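PDB 6QVI: ComZ from Thermus thermophilus, which is a competence-associated pilin that probably acts as a DNA receptor at the pilus tip during natural transformation. Local coordinates for residues A[32-36]-A[515-519]; A[240-246]-A[265-269]. All coordinates share one frame; numbering follows the deposited sequence.

Contact 1 of 2, residues A[32-36]-A[515-519]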
ATOM      1  N   LEU A  32      24.943  -1.229  -3.128  1.00 60.03           N
ATOM      2  CA  LEU A  32      23.867  -1.907  -3.832  1.00 57.74           C
ATOM      3  C   LEU A  32      22.786  -2.350  -2.847  1.00 64.86           C
ATOM      4  O   LEU A  32      21.599  -2.049  -3.028  1.00 63.33           O
ATOM      5  CB  LEU A  32      24.439  -3.089  -4.604  1.00 53.69           C
ATOM      6  CG  LEU A  32      23.570  -3.661  -5.728  1.00 56.25           C
ATOM      7  CD1 LEU A  32      23.189  -2.545  -6.700  1.00 53.24           C
ATOM      8  CD2 LEU A  32      24.274  -4.809  -6.470  1.00 52.93           C
ATOM      9  N   PHE A  33      23.198  -2.976  -1.741  1.00 65.51           N
ATOM     10  CA  PHE A  33      22.256  -3.308  -0.685  1.00 67.20           C
ATOM     11  C   PHE A  33      21.563  -2.059  -0.160  1.00 68.51           C
ATOM     12  O   PHE A  33      20.395  -2.125   0.243  1.00 67.26           O
ATOM     13  CB  PHE A  33      22.970  -4.033   0.471  1.00 64.01           C
ATOM     14  CG  PHE A  33      22.063  -4.368   1.645  1.00 62.00           C
ATOM     15  CD1 PHE A  33      22.030  -3.558   2.769  1.00 68.56           C
ATOM     16  CD2 PHE A  33      21.240  -5.473   1.621  1.00 63.40           C
ATOM     17  CE1 PHE A  33      21.202  -3.852   3.858  1.00 70.58           C
ATOM     18  CE2 PHE A  33      20.372  -5.752   2.704  1.00 63.72           C
ATOM     19  CZ  PHE A  33      20.363  -4.950   3.810  1.00 65.39           C
ATOM     20  N   GLN A  34      22.260  -0.923  -0.129  1.00 64.37           N
ATOM     21  CA  GLN A  34      21.610   0.265   0.398  1.00 67.28           C
ATOM     22  C   GLN A  34      20.601   0.814  -0.602  1.00 60.87           C
ATOM     23  O   GLN A  34      19.555   1.345  -0.214  1.00 68.12           O
ATOM     24  CB  GLN A  34      22.622   1.344   0.766  1.00 75.52           C
ATOM     25  CG  GLN A  34      21.947   2.390   1.617  1.00 96.66           C
ATOM     26  CD  GLN A  34      22.632   3.730   1.595  1.00111.80           C
ATOM     27  OE1 GLN A  34      22.463   4.504   0.647  1.00119.64           O
ATOM     28  NE2 GLN A  34      23.353   4.044   2.655  1.00116.02           N
ATOM     29  N   GLN A  35      20.873   0.644  -1.892  1.00 61.92           N
ATOM     30  CA  GLN A  35      19.868   0.941  -2.896  1.00 70.25           C
ATOM     31  C   GLN A  35      18.686  -0.010  -2.771  1.00 72.60           C
ATOM     32  O   GLN A  35      17.564   0.355  -3.133  1.00 64.96           O
ATOM     33  CB  GLN A  35      20.496   0.861  -4.286  1.00 68.65           C
ATOM     34  CG  GLN A  35      21.322   2.095  -4.637  1.00 71.10           C
ATOM     35  CD  GLN A  35      20.451   3.203  -5.192  1.00 76.28           C
ATOM     36  OE1 GLN A  35      19.673   2.979  -6.111  1.00 79.63           O
ATOM     37  NE2 GLN A  35      20.545   4.390  -4.610  1.00 82.63           N
ATOM     38  N   TYR A  36      18.918  -1.223  -2.241  1.00 74.84           N
ATOM     39  CA  TYR A  36      17.833  -2.171  -2.031  1.00 69.42           C
ATOM     40  C   TYR A  36      16.979  -1.806  -0.819  1.00 71.54           C
ATOM     41  O   TYR A  36      15.766  -2.006  -0.841  1.00 81.73           O
ATOM     42  CB  TYR A  36      18.390  -3.587  -1.870  1.00 63.48           C
ATOM     43  CG  TYR A  36      17.474  -4.490  -1.055  1.00 69.40           C
ATOM     44  CD1 TYR A  36      17.694  -4.709   0.299  1.00 71.02           C
ATOM     45  CD2 TYR A  36      16.370  -5.108  -1.651  1.00 77.28           C
ATOM     46  CE1 TYR A  36      16.864  -5.514   1.030  1.00 78.09           C
ATOM     47  CE2 TYR A  36      15.521  -5.935  -0.921  1.00 82.07           C
ATOM     48  CZ  TYR A  36      15.775  -6.133   0.423  1.00 86.55           C
ATOM     49  OH  TYR A  36      14.947  -6.950   1.174  1.00 94.74           O
ATOM     50  N   LYS A 515       8.030 -10.527  -2.913  1.00 81.17           N
ATOM     51  CA  LYS A 515       8.795 -10.829  -1.702  1.00 83.88           C
ATOM     52  C   LYS A 515      10.147 -10.102  -1.712  1.00 76.90           C
ATOM     53  O   LYS A 515      10.752  -9.943  -2.767  1.00 79.78           O
ATOM     54  CB  LYS A 515       9.000 -12.340  -1.562  1.00 88.30           C
ATOM     55  CG  LYS A 515       8.163 -12.935  -0.422  1.00 96.60           C
ATOM     56  CD  LYS A 515       8.191 -14.455  -0.380  1.00100.53           C
ATOM     57  CE  LYS A 515       7.969 -14.955   1.053  1.00 96.58           C
ATOM     58  NZ  LYS A 515       8.419 -16.359   1.253  1.00 92.88           N
ATOM     59  N   PRO A 516      10.609  -9.601  -0.564  1.00 74.74           N
ATOM     60  CA  PRO A 516      11.916  -8.922  -0.515  1.00 78.72           C
ATOM     61  C   PRO A 516      13.091  -9.901  -0.495  1.00 86.21           C
ATOM     62  O   PRO A 516      13.171 -10.785   0.362  1.00 82.20           O
ATOM     63  CB  PRO A 516      11.831  -8.102   0.777  1.00 66.07           C
ATOM     64  CG  PRO A 516      10.855  -8.902   1.679  1.00 57.84           C
ATOM     65  CD  PRO A 516       9.887  -9.564   0.727  1.00 70.42           C
ATOM     66  N   VAL A 517      14.018  -9.742  -1.445  1.00 90.90           N
ATOM     67  CA  VAL A 517      15.173 -10.629  -1.548  1.00 88.29           C
ATOM     68  C   VAL A 517      16.405  -9.813  -1.937  1.00 76.91           C
ATOM     69  O   VAL A 517      16.342  -8.936  -2.810  1.00 73.59           O
ATOM     70  CB  VAL A 517      14.910 -11.780  -2.549  1.00 87.76           C
ATOM     71  CG1 VAL A 517      16.210 -12.368  -3.060  1.00 84.33           C
ATOM     72  CG2 VAL A 517      14.099 -12.861  -1.879  1.00 92.87           C
ATOM     73  N   PHE A 518      17.508 -10.061  -1.227  1.00 67.14           N
ATOM     74  CA  PHE A 518      18.851  -9.600  -1.596  1.00 65.78           C
ATOM     75  C   PHE A 518      19.766 -10.802  -1.356  1.00 61.95           C
ATOM     76  O   PHE A 518      20.287 -10.985  -0.250  1.00 56.16           O
ATOM     77  CB  PHE A 518      19.274  -8.353  -0.802  1.00 50.33           C
ATOM     78  CG  PHE A 518      20.599  -7.856  -1.206  1.00 61.84           C
ATOM     79  CD1 PHE A 518      20.741  -6.943  -2.249  1.00 60.44           C
ATOM     80  CD2 PHE A 518      21.741  -8.381  -0.597  1.00 74.26           C
ATOM     81  CE1 PHE A 518      22.022  -6.511  -2.645  1.00 71.43           C
ATOM     82  CE2 PHE A 518      23.019  -7.980  -0.991  1.00 66.83           C
ATOM     83  CZ  PHE A 518      23.164  -7.054  -2.023  1.00 68.01           C
ATOM     84  N   GLN A 519      19.969 -11.619  -2.381  1.00 58.66           N
ATOM     85  CA  GLN A 519      20.672 -12.870  -2.172  1.00 64.51           C
ATOM     86  C   GLN A 519      21.859 -13.021  -3.129  1.00 67.94           C
ATOM     87  O   GLN A 519      21.741 -12.744  -4.326  1.00 61.09           O
ATOM     88  CB  GLN A 519      19.702 -14.052  -2.276  1.00 68.48           C
ATOM     89  CG  GLN A 519      20.411 -15.332  -2.612  1.00 75.47           C
ATOM     90  CD  GLN A 519      19.739 -16.528  -1.998  1.00 79.66           C
ATOM     91  OE1 GLN A 519      19.855 -16.740  -0.778  1.00 76.15           O
ATOM     92  NE2 GLN A 519      19.128 -17.363  -2.819  1.00 82.93           N
TER
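Y36 N donates to L32 O over 2.9 Å, a helical i to i+4 bond that sets L32, F33 and Y36 on the turn facing F518. This is the helix-on-sheet packing of the pseudopilin-like domain: segment 32-36 of helix 12-40 runs nearly antiparallel to 517-519, the start of strand 517-529, which pairs with strand 120-130. The contacts across the interface are aromatic and apolar. F33 and F518 form a T-shaped pair, with ring centroids 5.2 Å apart and planes at 81°; the edge of F33 points at the face of F518, where F33 CD2 lies 3.7 Å from F518 CD2, offset toward the rim. F33 CB adds a CH-pi contact over the face, 4.2 Å from the F518 ring centroid. The F518 ring gets there because CG is anti to the backbone N (chi1 -178°), which extends the side chain from the strand to the helix. Its CB serves Y36 instead, sitting 4.1 Å from the centroid of the tyrosine ring and only 8° off the ring normal. F518 thus engages two aromatic residues of one helical turn through different parts of its side chain, while F127 and I129 of strand 120-130 supply further neighbours. Y36 continues along the backbone toward P516: CE2 lies 3.6 Å from V517 O in an oblique approach, and OH comes beside P516 CB at the edge of the tyrosine ring.

Contact 2 of 2, residues A[240-246]-A[265-269]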
ATOM      1  N   GLY A 240      -3.883  -9.788 -16.864  1.00 53.48           N
ATOM      2  CA  GLY A 240      -4.027 -11.188 -17.260  1.00 68.13           C
ATOM      3  C   GLY A 240      -2.779 -11.798 -17.898  1.00 76.18           C
ATOM      4  O   GLY A 240      -1.640 -11.549 -17.492  1.00 56.21           O
ATOM      5  N   ARG A 241      -3.010 -12.608 -18.928  1.00 72.75           N
ATOM      6  CA  ARG A 241      -1.999 -13.429 -19.571  1.00 69.33           C
ATOM      7  C   ARG A 241      -1.127 -12.678 -20.560  1.00 71.81           C
ATOM      8  O   ARG A 241      -0.272 -13.305 -21.186  1.00 89.95           O
ATOM      9  CB  ARG A 241      -2.674 -14.617 -20.264  1.00 75.95           C
ATOM     10  CG  ARG A 241      -3.035 -15.692 -19.252  1.00 86.37           C
ATOM     11  CD  ARG A 241      -4.030 -16.699 -19.749  1.00 95.27           C
ATOM     12  NE  ARG A 241      -5.282 -16.032 -20.041  1.00103.28           N
ATOM     13  CZ  ARG A 241      -6.367 -16.630 -20.513  1.00110.39           C
ATOM     14  NH1 ARG A 241      -6.392 -17.951 -20.733  1.00115.41           N
ATOM     15  NH2 ARG A 241      -7.430 -15.882 -20.767  1.00108.44           N
ATOM     16  N   GLY A 242      -1.279 -11.385 -20.711  1.00 68.54           N
ATOM     17  CA  GLY A 242      -0.578 -10.679 -21.761  1.00 62.36           C
ATOM     18  C   GLY A 242      -1.370  -9.484 -22.253  1.00 73.33           C
ATOM     19  O   GLY A 242      -2.441  -9.169 -21.754  1.00 77.89           O
ATOM     20  N   ALA A 243      -0.813  -8.819 -23.258  1.00 74.94           N
ATOM     21  CA  ALA A 243      -1.532  -7.714 -23.873  1.00 78.48           C
ATOM     22  C   ALA A 243      -2.812  -8.157 -24.585  1.00 82.76           C
ATOM     23  O   ALA A 243      -3.649  -7.320 -24.893  1.00 85.64           O
ATOM     24  CB  ALA A 243      -0.626  -6.991 -24.868  1.00 76.74           C
ATOM     25  N   GLN A 244      -2.953  -9.458 -24.862  1.00 77.71           N
ATOM     26  CA  GLN A 244      -4.138 -10.002 -25.520  1.00 74.43           C
ATOM     27  C   GLN A 244      -5.397  -9.679 -24.705  1.00 75.65           C
ATOM     28  O   GLN A 244      -6.473  -9.426 -25.277  1.00 71.47           O
ATOM     29  CB  GLN A 244      -4.038 -11.505 -25.660  1.00 76.46           C
ATOM     30  CG  GLN A 244      -2.719 -12.028 -26.115  1.00 85.87           C
ATOM     31  CD  GLN A 244      -1.822 -12.273 -24.942  1.00 95.30           C
ATOM     32  OE1 GLN A 244      -0.708 -11.750 -24.848  1.00110.52           O
ATOM     33  NE2 GLN A 244      -2.312 -13.077 -24.017  1.00100.20           N
ATOM     34  N   ASP A 245      -5.303  -9.719 -23.372  1.00 63.44           N
ATOM     35  CA  ASP A 245      -6.467  -9.586 -22.507  1.00 75.00           C
ATOM     36  C   ASP A 245      -6.792  -8.139 -22.170  1.00 72.47           C
ATOM     37  O   ASP A 245      -7.554  -7.880 -21.232  1.00 71.56           O
ATOM     38  CB  ASP A 245      -6.260 -10.396 -21.217  1.00 77.62           C
ATOM     39  CG  ASP A 245      -6.078 -11.897 -21.486  1.00 79.36           C
ATOM     40  OD1 ASP A 245      -5.497 -12.596 -20.621  1.00 76.56           O
ATOM     41  OD2 ASP A 245      -6.502 -12.368 -22.564  1.00 80.55           O
ATOM     42  N   ILE A 246      -6.237  -7.199 -22.928  1.00 69.80           N
ATOM     43  CA  ILE A 246      -6.614  -5.797 -22.870  1.00 72.36           C
ATOM     44  C   ILE A 246      -7.398  -5.523 -24.149  1.00 78.80           C
ATOM     45  O   ILE A 246      -6.814  -5.264 -25.195  1.00 72.10           O
ATOM     46  CB  ILE A 246      -5.377  -4.907 -22.682  1.00 70.16           C
ATOM     47  CG1 ILE A 246      -4.624  -5.366 -21.429  1.00 70.70           C
ATOM     48  CG2 ILE A 246      -5.747  -3.459 -22.556  1.00 65.07           C
ATOM     49  CD1 ILE A 246      -3.359  -4.611 -21.164  1.00 68.36           C
ATOM     50  N   MET A 265       2.078  -1.613 -21.299  1.00 85.55           N
ATOM     51  CA  MET A 265       0.838  -2.357 -21.476  1.00 85.06           C
ATOM     52  C   MET A 265       1.178  -3.809 -21.799  1.00 88.52           C
ATOM     53  O   MET A 265       1.562  -4.114 -22.930  1.00101.72           O
ATOM     54  CB  MET A 265       0.003  -1.740 -22.579  1.00 84.60           C
ATOM     55  CG  MET A 265      -1.155  -2.610 -22.938  1.00 89.48           C
ATOM     56  SD  MET A 265      -2.552  -1.797 -23.715  1.00 96.67           S
ATOM     57  CE  MET A 265      -2.687  -2.880 -25.159  1.00102.34           C
ATOM     58  N   GLY A 266       1.102  -4.681 -20.792  1.00 76.56           N
ATOM     59  CA  GLY A 266       1.190  -6.111 -21.027  1.00 72.66           C
ATOM     60  C   GLY A 266       0.330  -6.963 -20.109  1.00 70.89           C
ATOM     61  O   GLY A 266      -0.713  -6.511 -19.626  1.00 74.58           O
ATOM     62  N   GLY A 267       0.835  -8.127 -19.710  1.00 65.79           N
ATOM     63  CA  GLY A 267       0.096  -8.984 -18.814  1.00 57.81           C
ATOM     64  C   GLY A 267       0.363  -8.593 -17.385  1.00 65.32           C
ATOM     65  O   GLY A 267       1.023  -7.598 -17.101  1.00 69.43           O
ATOM     66  N   PHE A 268      -0.217  -9.360 -16.469  1.00 63.56           N
ATOM     67  CA  PHE A 268      -0.026  -9.105 -15.048  1.00 63.52           C
ATOM     68  C   PHE A 268       1.461  -9.212 -14.746  1.00 75.48           C
ATOM     69  O   PHE A 268       2.111 -10.208 -15.104  1.00 69.45           O
ATOM     70  CB  PHE A 268      -0.826 -10.116 -14.236  1.00 52.09           C
ATOM     71  CG  PHE A 268      -0.733  -9.936 -12.743  1.00 50.59           C
ATOM     72  CD1 PHE A 268      -1.393  -8.896 -12.074  1.00 56.88           C
ATOM     73  CD2 PHE A 268      -0.007 -10.840 -11.996  1.00 50.96           C
ATOM     74  CE1 PHE A 268      -1.323  -8.799 -10.679  1.00 61.69           C
ATOM     75  CE2 PHE A 268       0.088 -10.727 -10.617  1.00 51.19           C
ATOM     76  CZ  PHE A 268      -0.556  -9.715  -9.958  1.00 55.36           C
ATOM     77  N   ASP A 269       2.012  -8.145 -14.175  1.00 78.07           N
ATOM     78  CA  ASP A 269       3.455  -7.947 -14.028  1.00 74.85           C
ATOM     79  C   ASP A 269       3.968  -8.223 -12.619  1.00 84.97           C
ATOM     80  O   ASP A 269       4.820  -7.487 -12.121  1.00 95.63           O
ATOM     81  CB  ASP A 269       3.803  -6.531 -14.429  1.00 71.31           C
ATOM     82  CG  ASP A 269       3.271  -5.533 -13.451  1.00 80.73           C
ATOM     83  OD1 ASP A 269       2.140  -5.731 -12.933  1.00 84.70           O
ATOM     84  OD2 ASP A 269       3.976  -4.543 -13.208  1.00 87.16           O
TER
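I246 and M265 meet tip to tip, with I246 CD1 3.5 Å from M265 CG and I246 CG2 3.8 Å from M265 SD. In I246, chi1 (-56°) sets CG1 beside the backbone N and an extended chi2 carries CD1 out to M265 CG. The M265 chain is extended through chi1 and chi2, which puts SD by I246 CG2 and CD1, and its bend at chi3 (127°) places CE near I246 CG2. V237 and V239 also pack on I246. At the other end, F268 N donates to G240 O over 2.8 Å in a nearly straight bond (171°), and F268 CB rests 3.6 Å from the same oxygen; the ring turns from the contact toward Q215 and P273. Between these ends backbone meets backbone: the CA atoms of G242 and G267, neither with a side chain to hold the two segments apart, approach to 3.5 Å. The polar side chains brace the loop internally. D245 OD1 accepts R241 N at 3.0 Å and, weakly, R241 NE at 3.5 Å, while D245 OD2 forms a salt bridge with K218. R241 NH2 is bridged to D170, so charge ties the loop to D170 and K218 of the same chain. With strand 265-266 running parallel to strand 237-239, this is consistent with a turn of one coil laid against the next, as in a beta-solenoid.

The centres of the two contacts lie 27 Å apart, and their nearest atoms about 10 Å, without touching. They share no sheet: contact 1 joins helix 12-40 to strand 517-529 in the pseudopilin-like domain, whereas contact 2 probably joins successive coils of the beta-solenoid. In chain order 32-36 comes first, then 240-246 and 265-269, and finally 515-519, consistent with a solenoid inserted between strands 120-130 and 517-529 of the pilin domain. The C51-C209 disulfide bridges sequence near the helix to the solenoid region, and K515 touches D272 just beyond contact 2. Contact 1 thus lies where the chain re-enters the domain from which the inserted solenoid projects.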